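Local coordinates for protein putative phosphinothricin n-acetyltransferase (Acinetobacter baylyi, PDB 2JLM) that probably transfers the acetyl group of acetyl-CoA to the amino group of L-methionine sulfone and L-methionine sulfoximine, at residues K117-E121 with S122-V126. Sequence-based numbering, arbitrary orientation.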
ATOM      1  N   LYS D 117      -6.032  -6.985 -16.296  1.00 30.09           N
ATOM      2  CA  LYS D 117      -5.357  -7.842 -15.326  1.00 23.82           C
ATOM      3  C   LYS D 117      -5.257  -7.114 -13.992  1.00 21.22           C
ATOM      4  O   LYS D 117      -5.541  -7.688 -12.948  1.00 32.39           O
ATOM      5  CB  LYS D 117      -3.966  -8.250 -15.828  1.00 37.36           C
ATOM      6  CG  LYS D 117      -3.983  -9.443 -16.792  1.00 30.60           C
ATOM      7  CD  LYS D 117      -2.587  -9.767 -17.330  1.00 53.41           C
ATOM      8  N   ARG D 118      -4.887  -5.835 -14.038  1.00 14.99           N
ATOM      9  CA  ARG D 118      -4.789  -5.028 -12.828  1.00 20.38           C
ATOM     10  C   ARG D 118      -6.143  -4.871 -12.118  1.00 43.47           C
ATOM     11  O   ARG D 118      -6.202  -4.858 -10.887  1.00 23.14           O
ATOM     12  CB  ARG D 118      -4.197  -3.651 -13.147  1.00 17.64           C
ATOM     13  CG  ARG D 118      -3.697  -2.889 -11.918  1.00 33.64           C
ATOM     14  CD  ARG D 118      -2.469  -3.568 -11.306  1.00 23.44           C
ATOM     15  NE  ARG D 118      -1.387  -3.637 -12.283  1.00 24.29           N
ATOM     16  CZ  ARG D 118      -0.487  -2.675 -12.466  1.00 43.68           C
ATOM     17  NH1 ARG D 118       0.458  -2.809 -13.388  1.00 43.51           N
ATOM     18  NH2 ARG D 118      -0.523  -1.579 -11.721  1.00 23.48           N
ATOM     19  N   ALA D 119      -7.219  -4.741 -12.897  1.00 28.96           N
ATOM     20  CA  ALA D 119      -8.568  -4.600 -12.344  1.00 35.16           C
ATOM     21  C   ALA D 119      -8.946  -5.838 -11.543  1.00 28.51           C
ATOM     22  O   ALA D 119      -9.482  -5.735 -10.437  1.00 33.11           O
ATOM     23  CB  ALA D 119      -9.613  -4.350 -13.466  1.00 13.33           C
ATOM     24  N   VAL D 120      -8.673  -7.008 -12.113  1.00 32.83           N
ATOM     25  CA  VAL D 120      -8.963  -8.272 -11.450  1.00 29.57           C
ATOM     26  C   VAL D 120      -8.255  -8.352 -10.100  1.00 46.25           C
ATOM     27  O   VAL D 120      -8.827  -8.826  -9.114  1.00 41.65           O
ATOM     28  CB  VAL D 120      -8.548  -9.457 -12.322  1.00 39.71           C
ATOM     29  CG1 VAL D 120      -8.765 -10.773 -11.586  1.00 29.32           C
ATOM     30  CG2 VAL D 120      -9.330  -9.432 -13.616  1.00 36.98           C
ATOM     31  N   GLU D 121      -7.018  -7.866 -10.050  1.00 38.73           N
ATOM     32  CA  GLU D 121      -6.266  -7.837  -8.797  1.00 44.62           C
ATOM     33  C   GLU D 121      -6.818  -6.799  -7.838  1.00 40.19           C
ATOM     34  O   GLU D 121      -6.667  -6.927  -6.628  1.00 51.48           O
ATOM     35  CB  GLU D 121      -4.784  -7.547  -9.049  1.00 35.15           C
ATOM     36  CG  GLU D 121      -4.076  -8.614  -9.873  1.00 61.95           C
ATOM     37  CD  GLU D 121      -2.747  -8.131 -10.438  1.00100.65           C
ATOM     38  OE1 GLU D 121      -2.119  -7.239  -9.822  1.00 60.47           O
ATOM     39  OE2 GLU D 121      -2.333  -8.648 -11.500  1.00 83.98           O
ATOM     40  N   SER D 122      -7.453  -5.766  -8.374  1.00 36.17           N
ATOM     41  CA  SER D 122      -7.908  -4.656  -7.541  1.00 29.72           C
ATOM     42  C   SER D 122      -9.362  -4.820  -7.093  1.00 23.75           C
ATOM     43  O   SER D 122      -9.972  -3.886  -6.556  1.00 31.34           O
ATOM     44  CB  SER D 122      -7.685  -3.328  -8.263  1.00 36.30           C
ATOM     45  OG  SER D 122      -6.337  -3.224  -8.702  1.00 37.37           O
ATOM     46  N   GLU D 123      -9.894  -6.019  -7.321  1.00 27.85           N
ATOM     47  CA  GLU D 123     -11.247  -6.393  -6.911  1.00 40.78           C
ATOM     48  C   GLU D 123     -12.312  -5.512  -7.555  1.00 40.06           C
ATOM     49  O   GLU D 123     -13.370  -5.278  -6.973  1.00 34.99           O
ATOM     50  CB  GLU D 123     -11.379  -6.371  -5.388  1.00 46.46           C
ATOM     51  CG  GLU D 123     -10.473  -7.359  -4.677  1.00 44.89           C
ATOM     52  CD  GLU D 123     -10.817  -8.803  -4.994  1.00 59.80           C
ATOM     53  OE1 GLU D 123     -10.076  -9.429  -5.782  1.00 93.70           O
ATOM     54  OE2 GLU D 123     -11.830  -9.311  -4.462  1.00 59.39           O
ATOM     55  N   VAL D 124     -12.007  -5.020  -8.751  1.00 33.93           N
ATOM     56  CA  VAL D 124     -12.963  -4.291  -9.568  1.00 27.72           C
ATOM     57  C   VAL D 124     -14.045  -5.245 -10.029  1.00 25.73           C
ATOM     58  O   VAL D 124     -13.756  -6.383 -10.373  1.00 22.84           O
ATOM     59  CB  VAL D 124     -12.289  -3.674 -10.816  1.00 24.21           C
ATOM     60  CG1 VAL D 124     -13.346  -3.148 -11.793  1.00 19.98           C
ATOM     61  CG2 VAL D 124     -11.333  -2.548 -10.407  1.00 15.58           C
ATOM     62  N   HIS D 125     -15.292  -4.789 -10.026  1.00 20.75           N
ATOM     63  CA  HIS D 125     -16.376  -5.604 -10.557  1.00 19.44           C
ATOM     64  C   HIS D 125     -16.715  -5.216 -11.986  1.00 25.35           C
ATOM     65  O   HIS D 125     -16.971  -6.080 -12.821  1.00 20.89           O
ATOM     66  CB  HIS D 125     -17.624  -5.487  -9.688  1.00 18.26           C
ATOM     67  CG  HIS D 125     -18.729  -6.415 -10.092  1.00 17.78           C
ATOM     68  ND1 HIS D 125     -18.554  -7.777 -10.203  1.00 19.18           N
ATOM     69  CD2 HIS D 125     -20.033  -6.179 -10.392  1.00 16.70           C
ATOM     70  CE1 HIS D 125     -19.697  -8.339 -10.568  1.00 21.23           C
ATOM     71  NE2 HIS D 125     -20.607  -7.393 -10.688  1.00 25.37           N
ATOM     72  N   VAL D 126     -16.736  -3.914 -12.259  1.00 18.86           N
ATOM     73  CA  VAL D 126     -17.091  -3.418 -13.581  1.00 15.17           C
ATOM     74  C   VAL D 126     -16.116  -2.336 -14.058  1.00 21.30           C
ATOM     75  O   VAL D 126     -15.818  -1.393 -13.334  1.00 16.47           O
ATOM     76  CB  VAL D 126     -18.519  -2.816 -13.602  1.00 17.08           C
ATOM     77  CG1 VAL D 126     -18.761  -2.107 -14.906  1.00 14.41           C
ATOM     78  CG2 VAL D 126     -19.581  -3.895 -13.383  1.00 15.32           C
TER
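A Schellman motif ends helix 107-121, and its outer bond joins Val124 to Ala119. Val124 N reaches back to Ala119 O at 3.1 Å, with an N-H...O angle of 160°. Within this six-residue turn, Glu123 N makes a weak bond to Val120 O at 3.5 Å. The reversal falls at Glu123, which has left-handed helical backbone angles. It brings Val124 back against the last turn, where Val124 CB lies 3.8 Å from Ala119 CB. CG2, the branch beside the backbone N, also touches this methyl. Trp79 and Leu173 cover Ala119 further.

Ser122 also bonds back to the last turn, through both its side chain and its backbone N. Its chi1 of -52° sets OG beside its own backbone N and facing the carbonyl of Arg118. OG donates to Arg118 O at 2.7 Å, from above the carbonyl plane. Ser122 N adds weak, bent bonds to Arg118 O and Ala119 O, so each carbonyl oxygen receives two donors. The Arg118 guanidinium forms a salt bridge with Glu14.

The chain then enters strand 126-132, parallel to strand 91-98. This is a Schellman C-cap, with its usual apolar contact, in the beta-alpha-beta crossover of the GNAT fold.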